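Local coordinates for protein putative branched-chain amino acid ABC transporter (Rhodospirillum rubrum ATCC 11170, PDB 3HUT) that probably binds a branched-chain amino acid or a similar small ligand outside the cytoplasm and delivers it to an ABC transporter for uptake, at residues L30-D33 with R34-A38; D55-D58 with Q59-I63; L200-Y204 with E205-P209. All coordinates share one frame; numbering follows the deposited sequence.

All three contacts are local, each a single unbroken piece of chain, so they follow one another in series and none nests in or crosses another. Contact 1 comes first, in the last turns of helix 18-37, on the crossover from strand 5-11 to strand 46-52. Contact 2 follows at the turn that opens helix 57-69, after strand 46-52; the two centres are 28 Å apart. Contact 3, at residues 200-209, belongs to the other sheet: it closes the turn from strand 197-201 into helix 204-216, on the opposite side of the chain's centre from contact 1, with nearest atoms about 24 Å apart.

Contact 1: residues L30-D33 with R34-A38; sequences LQLD and RFNAA
Leu30 and Arg34 meet because of how their first torsions are set. Leu30 holds CG opposite its own N (chi1 -163°), Arg34 holds CG opposite its carbonyl carbon (chi1 -61°), and the arginine chain then runs extended to NE. The guanidinium thus returns along the helix to the leucine: Leu30 CD2 sits at its edge, 3.3 Å from Arg34 NH2, and CG of the same leucine lies almost as near. The aliphatic part of the arginine passes close over the preceding turn, its CG near the carbonyl oxygen of Leu30.

On another side of the helix, about half a turn on, Leu32 and Asn36 repeat the i to i+4 spacing, with Leu32 CG 3.5 Å from Asn36 ND2. Asn36 OD1 takes the backbone NH of Val46, at the start of the next strand. A water donates to Asp33 OD1 at 3.0 Å; its approach to Asn36 ND2 is doubtfully short. Asp33 also pairs through OD2 with Arg29.

Beneath the side chains the backbone is regular α-helix. Asn36 N bonds to Leu32 O at 2.9 Å and is almost straight, and Ala37 N reaches Asp33 O. Leu30 and Arg34 face helices 258-271 and 277-296, whereas Leu32 packs on strand 46-52, as expected of a helix in a beta-alpha-beta crossover. The chemistry implies a division of labour: apolar branches pack on the neighbouring elements, while Asn36 ties the end of the helix to the strand that follows, the bond from Val46 N to OD1 fixing which way round its amide sits.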
ATOM      1  N   LEU A  30       8.045   4.766 -16.847  1.00  9.80           N
ATOM      2  CA  LEU A  30       6.790   4.729 -17.593  1.00 10.55           C
ATOM      3  C   LEU A  30       5.957   5.989 -17.348  1.00 10.71           C
ATOM      4  O   LEU A  30       5.482   6.627 -18.285  1.00 10.61           O
ATOM      5  CB  LEU A  30       5.986   3.494 -17.188  1.00 13.73           C
ATOM      6  CG  LEU A  30       4.842   3.051 -18.102  1.00 15.66           C
ATOM      7  CD1 LEU A  30       5.385   2.724 -19.482  1.00 16.96           C
ATOM      8  CD2 LEU A  30       4.170   1.822 -17.509  1.00 17.02           C
ATOM      9  N   GLN A  31       5.782   6.339 -16.078  1.00  9.92           N
ATOM     10  CA  GLN A  31       5.005   7.515 -15.693  1.00  8.16           C
ATOM     11  C   GLN A  31       5.633   8.815 -16.210  1.00  8.64           C
ATOM     12  O   GLN A  31       4.955   9.655 -16.813  1.00  7.01           O
ATOM     13  CB  GLN A  31       4.891   7.566 -14.168  1.00  8.69           C
ATOM     14  CG  GLN A  31       3.885   8.569 -13.612  1.00  9.53           C
ATOM     15  CD  GLN A  31       2.440   8.185 -13.896  1.00 10.60           C
ATOM     16  OE1 GLN A  31       1.895   8.498 -14.960  1.00 10.82           O
ATOM     17  NE2 GLN A  31       1.813   7.492 -12.944  1.00  8.56           N
ATOM     18  N   LEU A  32       6.929   8.981 -15.964  1.00  6.91           N
ATOM     19  CA  LEU A  32       7.632  10.183 -16.392  1.00  9.17           C
ATOM     20  C   LEU A  32       7.550  10.361 -17.903  1.00  9.92           C
ATOM     21  O   LEU A  32       7.236  11.447 -18.395  1.00 10.71           O
ATOM     22  CB  LEU A  32       9.101  10.124 -15.962  1.00  8.85           C
ATOM     23  CG  LEU A  32       9.910  11.395 -16.223  1.00 10.71           C
ATOM     24  CD1 LEU A  32       9.361  12.531 -15.365  1.00 12.40           C
ATOM     25  CD2 LEU A  32      11.370  11.148 -15.907  1.00  9.78           C
ATOM     26  N   ASP A  33       7.829   9.297 -18.645  1.00 12.56           N
ATOM     27  CA  ASP A  33       7.778   9.390 -20.093  1.00 13.73           C
ATOM     28  C   ASP A  33       6.394   9.825 -20.559  1.00 15.12           C
ATOM     29  O   ASP A  33       6.277  10.680 -21.439  1.00 15.22           O
ATOM     30  CB  ASP A  33       8.174   8.054 -20.734  1.00 14.88           C
ATOM     31  CG  ASP A  33       9.668   7.791 -20.655  1.00 16.63           C
ATOM     32  OD1 ASP A  33      10.421   8.703 -20.244  1.00 15.88           O
ATOM     33  OD2 ASP A  33      10.092   6.673 -21.008  1.00 17.73           O
ATOM     34  N   ARG A  34       5.344   9.265 -19.959  1.00 15.93           N
ATOM     35  CA  ARG A  34       3.983   9.639 -20.348  1.00 16.49           C
ATOM     36  C   ARG A  34       3.724  11.103 -20.039  1.00 14.90           C
ATOM     37  O   ARG A  34       3.181  11.836 -20.867  1.00 15.24           O
ATOM     38  CB  ARG A  34       2.941   8.791 -19.615  1.00 19.11           C
ATOM     39  CG  ARG A  34       3.033   7.310 -19.892  1.00 25.81           C
ATOM     40  CD  ARG A  34       1.767   6.590 -19.458  1.00 30.03           C
ATOM     41  NE  ARG A  34       2.007   5.166 -19.238  1.00 34.95           N
ATOM     42  CZ  ARG A  34       1.056   4.278 -18.960  1.00 36.32           C
ATOM     43  NH1 ARG A  34      -0.212   4.657 -18.876  1.00 36.76           N
ATOM     44  NH2 ARG A  34       1.380   3.010 -18.739  1.00 35.18           N
ATOM     45  N   PHE A  35       4.109  11.521 -18.838  1.00 13.71           N
ATOM     46  CA  PHE A  35       3.921  12.898 -18.399  1.00 13.38           C
ATOM     47  C   PHE A  35       4.589  13.875 -19.368  1.00 14.54           C
ATOM     48  O   PHE A  35       3.953  14.811 -19.855  1.00 13.54           O
ATOM     49  CB  PHE A  35       4.505  13.080 -16.993  1.00 12.72           C
ATOM     50  CG  PHE A  35       4.232  14.431 -16.388  1.00 14.14           C
ATOM     51  CD1 PHE A  35       2.979  14.735 -15.865  1.00 14.94           C
ATOM     52  CD2 PHE A  35       5.230  15.399 -16.344  1.00 13.87           C
ATOM     53  CE1 PHE A  35       2.724  15.987 -15.301  1.00 17.13           C
ATOM     54  CE2 PHE A  35       4.988  16.648 -15.786  1.00 15.09           C
ATOM     55  CZ  PHE A  35       3.732  16.945 -15.264  1.00 15.34           C
ATOM     56  N   ASN A  36       5.870  13.663 -19.648  1.00 13.93           N
ATOM     57  CA  ASN A  36       6.584  14.548 -20.557  1.00 15.67           C
ATOM     58  C   ASN A  36       5.988  14.497 -21.958  1.00 16.73           C
ATOM     59  O   ASN A  36       5.893  15.519 -22.638  1.00 18.58           O
ATOM     60  CB  ASN A  36       8.072  14.193 -20.599  1.00 15.67           C
ATOM     61  CG  ASN A  36       8.797  14.575 -19.317  1.00 14.70           C
ATOM     62  OD1 ASN A  36       8.535  15.629 -18.737  1.00 15.85           O
ATOM     63  ND2 ASN A  36       9.723  13.731 -18.881  1.00 12.36           N
ATOM     64  N   ALA A  37       5.573  13.308 -22.381  1.00 16.48           N
ATOM     65  CA  ALA A  37       4.973  13.143 -23.698  1.00 17.73           C
ATOM     66  C   ALA A  37       3.688  13.963 -23.783  1.00 19.18           C
ATOM     67  O   ALA A  37       3.320  14.445 -24.853  1.00 20.18           O
ATOM     68  CB  ALA A  37       4.669  11.676 -23.955  1.00 16.43           C
ATOM     69  N   ALA A  38       3.014  14.117 -22.649  1.00 18.71           N
ATOM     70  CA  ALA A  38       1.766  14.867 -22.588  1.00 20.35           C
ATOM     71  C   ALA A  38       1.986  16.381 -22.591  1.00 21.74           C
ATOM     72  O   ALA A  38       1.027  17.150 -22.673  1.00 22.86           O
ATOM     73  CB  ALA A  38       0.978  14.459 -21.349  1.00 19.88           C
TER
HETATM   74  O   HOH W   1      10.804  11.618 -19.748  1.00 33.13           O

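Contact 2: residues D55-D58 with Q59-I63; sequences DDAD and QARTI
Gln59 N gives its hydrogen to Asp56 OD1 at 2.9 Å, with an angle of 152° at the hydrogen. The carboxylate takes it on the lone pair of OD1 that faces away from OD2. Asp56 O in turn receives Ala60 N, so one residue serves two successive amides, one through its side chain and one through its backbone.

Asp58 and Arg61 are joined by their side chains. A salt bridge of 3.0 Å runs from Asp58 OD1 to Arg61 NH1, the carboxylate oxygen lying at the edge of the guanidinium and near its plane, although the two flat groups are turned 47° apart. Arg61 keeps CG opposite its carbonyl carbon (chi1 -68°) and stays extended to NE, which carries the guanidinium back toward the N-terminal end of the helix; on the way its CG passes Ala57 O, and NH1 ends 3.7 Å from Ala57 CB.

This is the opening turn of helix 57-69, with Asp56 as its N-cap, so the carboxylate serves one of the first-turn amides, the usual role of an N-cap aspartate. The negative charge there would probably also suit the positive end of the helix dipole.

The backbone then settles into i to i+4 bonds. Arg61 N goes to Ala57 O at 3.0 Å and Thr62 N to Asp58 O at 3.3 Å, with Arg61 N only weakly sharing the latter oxygen.

Further out, Arg61 lies against Ala87 and Ile91 of helix 82-95. Ala60, on another side of the turn, packs on Val84 of that helix and on Glu10 of strand 5-11.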
ATOM      1  N   ASP A  55      19.385   1.244   0.835  1.00 12.38           N
ATOM      2  CA  ASP A  55      18.514   0.966   1.975  1.00 11.87           C
ATOM      3  C   ASP A  55      19.344   1.116   3.243  1.00 12.47           C
ATOM      4  O   ASP A  55      19.202   0.350   4.198  1.00 12.10           O
ATOM      5  CB  ASP A  55      17.921  -0.445   1.897  1.00 12.28           C
ATOM      6  CG  ASP A  55      16.777  -0.644   2.883  1.00 15.41           C
ATOM      7  OD1 ASP A  55      15.972   0.298   3.037  1.00 16.25           O
ATOM      8  OD2 ASP A  55      16.666  -1.732   3.491  1.00 15.70           O
ATOM      9  N   ASP A  56      20.222   2.113   3.227  1.00 13.01           N
ATOM     10  CA  ASP A  56      21.106   2.402   4.353  1.00 14.01           C
ATOM     11  C   ASP A  56      20.818   3.802   4.886  1.00 13.63           C
ATOM     12  O   ASP A  56      20.886   4.782   4.145  1.00 11.73           O
ATOM     13  CB  ASP A  56      22.563   2.293   3.887  1.00 15.07           C
ATOM     14  CG  ASP A  56      23.554   2.566   4.996  1.00 18.05           C
ATOM     15  OD1 ASP A  56      23.784   3.750   5.322  1.00 18.74           O
ATOM     16  OD2 ASP A  56      24.096   1.588   5.547  1.00 20.15           O
ATOM     17  N   ALA A  57      20.495   3.892   6.172  1.00 14.39           N
ATOM     18  CA  ALA A  57      20.172   5.171   6.792  1.00 13.94           C
ATOM     19  C   ALA A  57      21.240   6.241   6.590  1.00 13.79           C
ATOM     20  O   ALA A  57      20.928   7.364   6.187  1.00 12.72           O
ATOM     21  CB  ALA A  57      19.901   4.975   8.278  1.00 14.27           C
ATOM     22  N   ASP A  58      22.498   5.906   6.861  1.00 13.28           N
ATOM     23  CA  ASP A  58      23.568   6.883   6.699  1.00 15.00           C
ATOM     24  C   ASP A  58      23.730   7.329   5.254  1.00 13.58           C
ATOM     25  O   ASP A  58      24.018   8.493   4.990  1.00 12.50           O
ATOM     26  CB  ASP A  58      24.896   6.327   7.225  1.00 19.04           C
ATOM     27  CG  ASP A  58      24.887   6.128   8.727  1.00 22.71           C
ATOM     28  OD1 ASP A  58      24.422   7.040   9.443  1.00 24.15           O
ATOM     29  OD2 ASP A  58      25.350   5.066   9.193  1.00 26.14           O
ATOM     30  N   GLN A  59      23.548   6.407   4.315  1.00 13.59           N
ATOM     31  CA  GLN A  59      23.679   6.756   2.904  1.00 13.83           C
ATOM     32  C   GLN A  59      22.527   7.678   2.507  1.00 12.70           C
ATOM     33  O   GLN A  59      22.711   8.628   1.748  1.00 11.48           O
ATOM     34  CB  GLN A  59      23.658   5.495   2.039  1.00 15.49           C
ATOM     35  CG  GLN A  59      23.924   5.744   0.562  1.00 18.22           C
ATOM     36  CD  GLN A  59      25.241   6.458   0.319  1.00 22.77           C
ATOM     37  OE1 GLN A  59      25.272   7.657   0.062  1.00 24.34           O
ATOM     38  NE2 GLN A  59      26.337   5.720   0.410  1.00 24.11           N
ATOM     39  N   ALA A  60      21.344   7.390   3.039  1.00 11.61           N
ATOM     40  CA  ALA A  60      20.156   8.186   2.750  1.00 10.94           C
ATOM     41  C   ALA A  60      20.345   9.611   3.262  1.00 10.44           C
ATOM     42  O   ALA A  60      19.864  10.575   2.658  1.00  9.06           O
ATOM     43  CB  ALA A  60      18.939   7.550   3.410  1.00 10.47           C
ATOM     44  N   ARG A  61      21.047   9.745   4.381  1.00 11.73           N
ATOM     45  CA  ARG A  61      21.286  11.066   4.947  1.00 11.28           C
ATOM     46  C   ARG A  61      22.202  11.911   4.068  1.00 11.76           C
ATOM     47  O   ARG A  61      21.952  13.105   3.875  1.00 10.72           O
ATOM     48  CB  ARG A  61      21.866  10.944   6.360  1.00 13.31           C
ATOM     49  CG  ARG A  61      20.876  10.384   7.369  1.00 14.02           C
ATOM     50  CD  ARG A  61      21.393  10.490   8.797  1.00 18.99           C
ATOM     51  NE  ARG A  61      20.471   9.861   9.739  1.00 20.11           N
ATOM     52  CZ  ARG A  61      20.585   8.614  10.185  1.00 20.40           C
ATOM     53  NH1 ARG A  61      21.593   7.847   9.787  1.00 20.54           N
ATOM     54  NH2 ARG A  61      19.678   8.130  11.022  1.00 21.00           N
ATOM     55  N   THR A  62      23.261  11.319   3.526  1.00 12.11           N
ATOM     56  CA  THR A  62      24.135  12.114   2.678  1.00 11.69           C
ATOM     57  C   THR A  62      23.413  12.398   1.365  1.00 12.16           C
ATOM     58  O   THR A  62      23.600  13.456   0.767  1.00 11.10           O
ATOM     59  CB  THR A  62      25.527  11.439   2.448  1.00 14.62           C
ATOM     60  OG1 THR A  62      25.753  11.229   1.050  1.00 17.21           O
ATOM     61  CG2 THR A  62      25.623  10.141   3.203  1.00 11.65           C
ATOM     62  N   ILE A  63      22.553  11.477   0.932  1.00 11.28           N
ATOM     63  CA  ILE A  63      21.789  11.698  -0.294  1.00 10.78           C
ATOM     64  C   ILE A  63      20.858  12.896  -0.089  1.00 11.84           C
ATOM     65  O   ILE A  63      20.744  13.767  -0.959  1.00 11.95           O
ATOM     66  CB  ILE A  63      20.917  10.478  -0.660  1.00 12.20           C
ATOM     67  CG1 ILE A  63      21.804   9.291  -1.044  1.00 14.95           C
ATOM     68  CG2 ILE A  63      19.970  10.840  -1.804  1.00  9.77           C
ATOM     69  CD1 ILE A  63      22.691   9.549  -2.239  1.00 20.67           C
TER

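Contact 3: residues L200-Y204 with E205-P209; sequences LAMAY and EDAAP
Tyr204 and Glu205 pack closely at this turn: Glu205 OE1 lies over the centre of one face of the Tyr204 ring, 3.6 Å above its plane, a van der Waals contact with no evident attraction, with ring and carboxylate 71° apart. Both side chains place CG between N and the carbonyl carbon (chi1 64° and 67°), and Glu205 then bends at chi2, folding its acid back toward the start of the helix. The same OE1 lies 3.3 Å from Ala203 CB. An alanine in place of Tyr204 would probably open a gap beside Phe234 and Lys233 of helix 232-238 and leave Glu205 with no ring to lie against.

Hydrogen bonds shape the backbone. Ala203, at the N-cap position, offers its O to two amides: Ala207 N at 2.9 Å, nearly straight on, and Asp206 N at 3.2 Å from well above the carbonyl plane. A water bridges Ala203 N and Asp206 OD2, donating to the acid at 2.8 Å; Asp206 also pairs with Arg181 and takes Gly179 N.

Apolar packing closes the inner side. The selenomethionine Met202 touches Ala207 twice, with CG 3.7 Å from Ala207 CB and SE beside Ala207 CA, while Leu200 CD1 meets the same methyl group.

In the fold, strand 197-201 enters helix 204-216 here within a beta-alpha-beta unit: Leu200 and Met202 rest on Ile145 of strand 141-147, and Tyr204 and Ala207 pack against Phe234 of helix 232-238.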
ATOM      1  N   LEU A 200      -9.701 -12.696   8.908  1.00  8.13           N
ATOM      2  CA  LEU A 200      -8.311 -13.104   9.080  1.00  8.02           C
ATOM      3  C   LEU A 200      -7.303 -11.976   8.881  1.00  7.72           C
ATOM      4  O   LEU A 200      -7.157 -11.452   7.776  1.00  7.99           O
ATOM      5  CB  LEU A 200      -7.970 -14.239   8.105  1.00  7.58           C
ATOM      6  CG  LEU A 200      -8.801 -15.525   8.217  1.00  9.51           C
ATOM      7  CD1 LEU A 200      -8.347 -16.534   7.162  1.00  6.97           C
ATOM      8  CD2 LEU A 200      -8.650 -16.100   9.625  1.00  8.47           C
ATOM      9  N   ALA A 201      -6.611 -11.606   9.950  1.00  7.00           N
ATOM     10  CA  ALA A 201      -5.584 -10.582   9.859  1.00  7.27           C
ATOM     11  C   ALA A 201      -4.283 -11.359   9.754  1.00  8.88           C
ATOM     12  O   ALA A 201      -3.514 -11.434  10.716  1.00  7.78           O
ATOM     13  CB  ALA A 201      -5.586  -9.711  11.115  1.00  8.10           C
HETATM   14  N   MSE A 202      -4.063 -11.979   8.597  1.00  8.98           N
HETATM   15  CA  MSE A 202      -2.847 -12.746   8.389  1.00 11.82           C
HETATM   16  C   MSE A 202      -2.504 -12.857   6.905  1.00 11.03           C
HETATM   17  O   MSE A 202      -3.289 -12.449   6.038  1.00 10.55           O
HETATM   18  CB  MSE A 202      -2.966 -14.146   9.008  1.00 16.10           C
HETATM   19  CG  MSE A 202      -3.920 -15.109   8.328  1.00 20.38           C
HETATM   20 SE   MSE A 202      -4.022 -16.819   9.277  1.00 33.63          SE
HETATM   21  CE  MSE A 202      -5.350 -16.316  10.544  1.00 23.74           C
ATOM     22  N   ALA A 203      -1.326 -13.407   6.622  1.00  9.70           N
ATOM     23  CA  ALA A 203      -0.844 -13.541   5.254  1.00  8.13           C
ATOM     24  C   ALA A 203      -1.223 -14.879   4.634  1.00  7.60           C
ATOM     25  O   ALA A 203      -1.548 -15.836   5.336  1.00  8.17           O
ATOM     26  CB  ALA A 203       0.673 -13.343   5.217  1.00  9.71           C
ATOM     27  N   TYR A 204      -1.152 -14.938   3.309  1.00  6.68           N
ATOM     28  CA  TYR A 204      -1.528 -16.135   2.572  1.00  7.09           C
ATOM     29  C   TYR A 204      -0.837 -17.433   2.974  1.00  7.42           C
ATOM     30  O   TYR A 204      -1.482 -18.484   3.006  1.00  7.56           O
ATOM     31  CB  TYR A 204      -1.352 -15.902   1.064  1.00  7.76           C
ATOM     32  CG  TYR A 204       0.074 -15.651   0.622  1.00  8.62           C
ATOM     33  CD1 TYR A 204       0.949 -16.710   0.384  1.00 10.09           C
ATOM     34  CD2 TYR A 204       0.544 -14.353   0.429  1.00  8.49           C
ATOM     35  CE1 TYR A 204       2.261 -16.480  -0.040  1.00 12.43           C
ATOM     36  CE2 TYR A 204       1.846 -14.110   0.006  1.00 11.40           C
ATOM     37  CZ  TYR A 204       2.700 -15.177  -0.228  1.00 11.74           C
ATOM     38  OH  TYR A 204       3.986 -14.938  -0.653  1.00 12.80           O
ATOM     39  N   GLU A 205       0.454 -17.377   3.295  1.00  6.94           N
ATOM     40  CA  GLU A 205       1.170 -18.604   3.656  1.00  8.11           C
ATOM     41  C   GLU A 205       0.631 -19.284   4.910  1.00  7.09           C
ATOM     42  O   GLU A 205       0.752 -20.503   5.051  1.00  6.18           O
ATOM     43  CB  GLU A 205       2.673 -18.349   3.832  1.00 10.52           C
ATOM     44  CG  GLU A 205       3.015 -17.465   5.005  1.00 14.95           C
ATOM     45  CD  GLU A 205       3.164 -16.014   4.614  1.00 15.51           C
ATOM     46  OE1 GLU A 205       2.545 -15.593   3.610  1.00 11.81           O
ATOM     47  OE2 GLU A 205       3.901 -15.293   5.323  1.00 18.13           O
ATOM     48  N   ASP A 206       0.055 -18.506   5.823  1.00  6.60           N
ATOM     49  CA  ASP A 206      -0.517 -19.060   7.051  1.00  8.17           C
ATOM     50  C   ASP A 206      -2.017 -19.297   6.893  1.00  8.31           C
ATOM     51  O   ASP A 206      -2.564 -20.263   7.428  1.00  9.59           O
ATOM     52  CB  ASP A 206      -0.295 -18.119   8.247  1.00  8.54           C
ATOM     53  CG  ASP A 206       1.159 -18.045   8.676  1.00 11.14           C
ATOM     54  OD1 ASP A 206       1.876 -19.053   8.513  1.00 10.71           O
ATOM     55  OD2 ASP A 206       1.578 -16.987   9.195  1.00  9.77           O
ATOM     56  N   ALA A 207      -2.675 -18.412   6.153  1.00  8.36           N
ATOM     57  CA  ALA A 207      -4.119 -18.511   5.938  1.00  8.58           C
ATOM     58  C   ALA A 207      -4.561 -19.705   5.092  1.00  7.63           C
ATOM     59  O   ALA A 207      -5.585 -20.323   5.378  1.00  7.73           O
ATOM     60  CB  ALA A 207      -4.635 -17.221   5.318  1.00  7.25           C
ATOM     61  N   ALA A 208      -3.799 -20.031   4.054  1.00  6.01           N
ATOM     62  CA  ALA A 208      -4.158 -21.154   3.190  1.00  8.29           C
ATOM     63  C   ALA A 208      -4.275 -22.446   3.995  1.00  8.69           C
ATOM     64  O   ALA A 208      -5.290 -23.135   3.921  1.00  9.46           O
ATOM     65  CB  ALA A 208      -3.131 -21.316   2.062  1.00  5.35           C
ATOM     66  N   PRO A 209      -3.236 -22.797   4.773  1.00  8.29           N
ATOM     67  CA  PRO A 209      -3.378 -24.039   5.539  1.00  8.66           C
ATOM     68  C   PRO A 209      -4.487 -23.958   6.584  1.00  8.91           C
ATOM     69  O   PRO A 209      -5.166 -24.948   6.844  1.00  7.27           O
ATOM     70  CB  PRO A 209      -1.986 -24.239   6.154  1.00  8.43           C
ATOM     71  CG  PRO A 209      -1.400 -22.860   6.180  1.00 11.32           C
ATOM     72  CD  PRO A 209      -1.862 -22.273   4.871  1.00  8.32           C
TER
HETATM   73  O   HOH W   2       0.588 -14.457   8.585  1.00 15.51           O